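Local coordinates for uncharacterized protein (Klebsiella pneumoniae, PDB 2A2L) that is of unknown function but belongs to the HbpS-like family of haem-degrading proteins, so that a role linked to haem can be suspected but not assigned, at residues Cys60-Asn65 with Ile102-Gly107. Sequence-based numbering, arbitrary orientation.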
ATOM      1  N   CYS A  60     -15.078  -5.766  -9.925  1.00 22.49           N
ATOM      2  CA  CYS A  60     -15.393  -4.380  -9.530  1.00 22.57           C
ATOM      3  C   CYS A  60     -14.241  -3.395  -9.668  1.00 22.45           C
ATOM      4  O   CYS A  60     -14.448  -2.308 -10.195  1.00 22.46           O
ATOM      5  CB  CYS A  60     -15.957  -4.251  -8.112  1.00 22.47           C
ATOM      6  SG  CYS A  60     -16.873  -5.644  -7.488  1.00 23.24           S
ATOM      7  N   ASP A  61     -13.070  -3.751  -9.138  1.00 22.39           N
ATOM      8  CA  ASP A  61     -11.834  -2.979  -9.329  1.00 22.42           C
ATOM      9  C   ASP A  61     -11.539  -2.869 -10.826  1.00 22.36           C
ATOM     10  O   ASP A  61     -11.422  -1.768 -11.376  1.00 22.29           O
ATOM     11  CB  ASP A  61     -10.644  -3.693  -8.630  1.00 22.42           C
ATOM     12  CG  ASP A  61      -9.766  -2.746  -7.802  1.00 22.61           C
ATOM     13  OD1 ASP A  61     -10.275  -1.699  -7.336  1.00 42.06           O
ATOM     14  OD2 ASP A  61      -8.569  -3.060  -7.600  1.00 32.99           O
ATOM     15  N   ILE A  62     -11.437  -4.026 -11.478  1.00 22.36           N
ATOM     16  CA  ILE A  62     -11.226  -4.079 -12.928  1.00 22.36           C
ATOM     17  C   ILE A  62     -12.150  -3.125 -13.678  1.00 22.35           C
ATOM     18  O   ILE A  62     -11.686  -2.306 -14.460  1.00 22.43           O
ATOM     19  CB  ILE A  62     -11.432  -5.499 -13.518  1.00 22.35           C
ATOM     20  CG1 ILE A  62     -10.441  -6.483 -12.918  1.00 22.24           C
ATOM     21  CG2 ILE A  62     -11.275  -5.454 -15.044  1.00 22.21           C
ATOM     22  CD1 ILE A  62     -10.852  -7.934 -13.109  1.00  6.74           C
ATOM     23  N   SER A  63     -13.451  -3.238 -13.441  1.00 22.35           N
ATOM     24  CA  SER A  63     -14.432  -2.432 -14.176  1.00 22.35           C
ATOM     25  C   SER A  63     -14.260  -0.938 -13.953  1.00 22.26           C
ATOM     26  O   SER A  63     -14.251  -0.162 -14.918  1.00 22.31           O
ATOM     27  CB  SER A  63     -15.860  -2.860 -13.844  1.00 22.32           C
ATOM     28  OG  SER A  63     -16.754  -1.773 -14.027  1.00 22.56           O
ATOM     29  N   LEU A  64     -14.116  -0.537 -12.687  1.00 22.20           N
ATOM     30  CA  LEU A  64     -13.728   0.853 -12.340  1.00 22.11           C
ATOM     31  C   LEU A  64     -12.453   1.304 -13.043  1.00 22.01           C
ATOM     32  O   LEU A  64     -12.417   2.337 -13.700  1.00 22.07           O
ATOM     33  CB  LEU A  64     -13.599   1.042 -10.821  1.00 22.11           C
ATOM     34  CG  LEU A  64     -13.350   2.467 -10.310  1.00 22.16           C
ATOM     35  CD1 LEU A  64     -14.514   3.381 -10.670  1.00  5.05           C
ATOM     36  CD2 LEU A  64     -13.032   2.527  -8.795  1.00 22.17           C
ATOM     37  N   ASN A  65     -11.398   0.526 -12.944  1.00 21.94           N
ATOM     38  CA  ASN A  65     -10.137   0.986 -13.528  1.00 21.84           C
ATOM     39  C   ASN A  65     -10.083   1.028 -15.036  1.00 21.75           C
ATOM     40  O   ASN A  65      -9.328   1.808 -15.596  1.00 21.69           O
ATOM     41  CB  ASN A  65      -8.968   0.216 -12.961  1.00 21.81           C
ATOM     42  CG  ASN A  65      -8.858   0.397 -11.494  1.00 21.95           C
ATOM     43  OD1 ASN A  65      -9.053   1.511 -10.968  1.00 24.69           O
ATOM     44  ND2 ASN A  65      -8.571  -0.687 -10.802  1.00 15.60           N
ATOM     45  N   ILE A 102      -5.689  -0.462 -17.129  1.00 20.53           N
ATOM     46  CA  ILE A 102      -6.122  -1.740 -17.680  1.00 20.62           C
ATOM     47  C   ILE A 102      -5.799  -1.834 -19.149  1.00 20.77           C
ATOM     48  O   ILE A 102      -5.854  -0.833 -19.857  1.00 20.76           O
ATOM     49  CB  ILE A 102      -7.599  -2.051 -17.399  1.00 20.66           C
ATOM     50  CG1 ILE A 102      -7.926  -1.830 -15.916  1.00 20.44           C
ATOM     51  CG2 ILE A 102      -7.907  -3.501 -17.754  1.00 20.45           C
ATOM     52  CD1 ILE A 102      -7.169  -2.767 -15.006  1.00  6.85           C
ATOM     53  N   ILE A 103      -5.412  -3.028 -19.597  1.00 20.96           N
ATOM     54  CA  ILE A 103      -4.738  -3.173 -20.889  1.00 21.16           C
ATOM     55  C   ILE A 103      -5.428  -4.219 -21.749  1.00 21.30           C
ATOM     56  O   ILE A 103      -4.876  -4.681 -22.743  1.00 21.38           O
ATOM     57  CB  ILE A 103      -3.220  -3.529 -20.733  1.00 21.13           C
ATOM     58  CG1 ILE A 103      -3.034  -4.760 -19.839  1.00 21.20           C
ATOM     59  CG2 ILE A 103      -2.446  -2.326 -20.223  1.00 21.03           C
ATOM     60  CD1 ILE A 103      -1.693  -5.411 -19.945  1.00 23.22           C
ATOM     61  N   PHE A 104      -6.634  -4.602 -21.360  1.00 21.49           N
ATOM     62  CA  PHE A 104      -7.501  -5.364 -22.251  1.00 21.67           C
ATOM     63  C   PHE A 104      -8.837  -4.654 -22.371  1.00 21.80           C
ATOM     64  O   PHE A 104      -9.207  -3.853 -21.497  1.00 21.81           O
ATOM     65  CB  PHE A 104      -7.653  -6.829 -21.811  1.00 21.59           C
ATOM     66  CG  PHE A 104      -7.748  -7.014 -20.322  1.00 21.75           C
ATOM     67  CD1 PHE A 104      -8.989  -7.000 -19.674  1.00 19.87           C
ATOM     68  CD2 PHE A 104      -6.607  -7.199 -19.560  1.00 10.84           C
ATOM     69  CE1 PHE A 104      -9.068  -7.158 -18.296  1.00 25.28           C
ATOM     70  CE2 PHE A 104      -6.682  -7.344 -18.175  1.00 28.73           C
ATOM     71  CZ  PHE A 104      -7.918  -7.333 -17.546  1.00 28.17           C
ATOM     72  N   GLY A 105      -9.538  -4.932 -23.471  1.00 21.94           N
ATOM     73  CA  GLY A 105     -10.762  -4.238 -23.814  1.00 22.16           C
ATOM     74  C   GLY A 105     -11.803  -4.268 -22.714  1.00 22.31           C
ATOM     75  O   GLY A 105     -11.791  -5.157 -21.855  1.00 22.29           O
ATOM     76  N   GLY A 106     -12.697  -3.287 -22.735  1.00 22.48           N
ATOM     77  CA  GLY A 106     -13.800  -3.258 -21.796  1.00 22.77           C
ATOM     78  C   GLY A 106     -14.035  -1.884 -21.216  1.00 23.02           C
ATOM     79  O   GLY A 106     -14.974  -1.689 -20.446  1.00 22.99           O
ATOM     80  N   GLY A 107     -13.169  -0.934 -21.583  1.00 23.25           N
ATOM     81  CA  GLY A 107     -13.217   0.419 -21.054  1.00 23.56           C
ATOM     82  C   GLY A 107     -13.265   1.351 -22.232  1.00 23.80           C
ATOM     83  O   GLY A 107     -12.453   1.222 -23.134  1.00 23.83           O
TER
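Ile102 meets the helix at Asn65, aliphatic carbon against aliphatic carbon: its CG1 lies 3.7 Å from Asn65 CB, and Ile102 CD1 comes close to the same atom. Ile102 CG1 also packs on the helix backbone, 3.7 Å from the carbonyl carbon Asn65 C. With CG1 anti to its own carbonyl carbon (chi1 -49°), the longer branch of Ile102 is the one pressed on the helix, and CG1 also passes 4.1 Å from Ile62 O, one turn earlier. The shorter branch serves the loop itself: Ile102 CG2 sits over the centre of the Phe104 ring, 3.8 Å above its plane. That ring reaches the helix at one corner, where Phe104 CE1 approaches Ile62 CG2 at 4.3 Å, an oblique apolar touch. All four residues are buried, and no hydrogen bond links the two segments directly. The contact seats the loop that leads into strand 107-111, an outermost strand, within this chain, of the four-stranded antiparallel sheet with order 2-1-4-3, against helix 59-72 in this HbpS-like member of the GAF clan. Polar groups are tied through neighbours instead. Asn65 OD1 is hydrogen-bonded to Arg100 NE, two residues before Ile102 in the same loop. Ser69 OG, a turn further along the helix, bonds to both Asn65 O and Ile102 N, bridging the two backbones where Asn65 CA and Ile102 CA stand 6.4 Å apart. Thr96 and Ser89 of a neighbouring subunit pack on Ile62 and Phe104, respectively, placing the apolar patch beside an interface between chains.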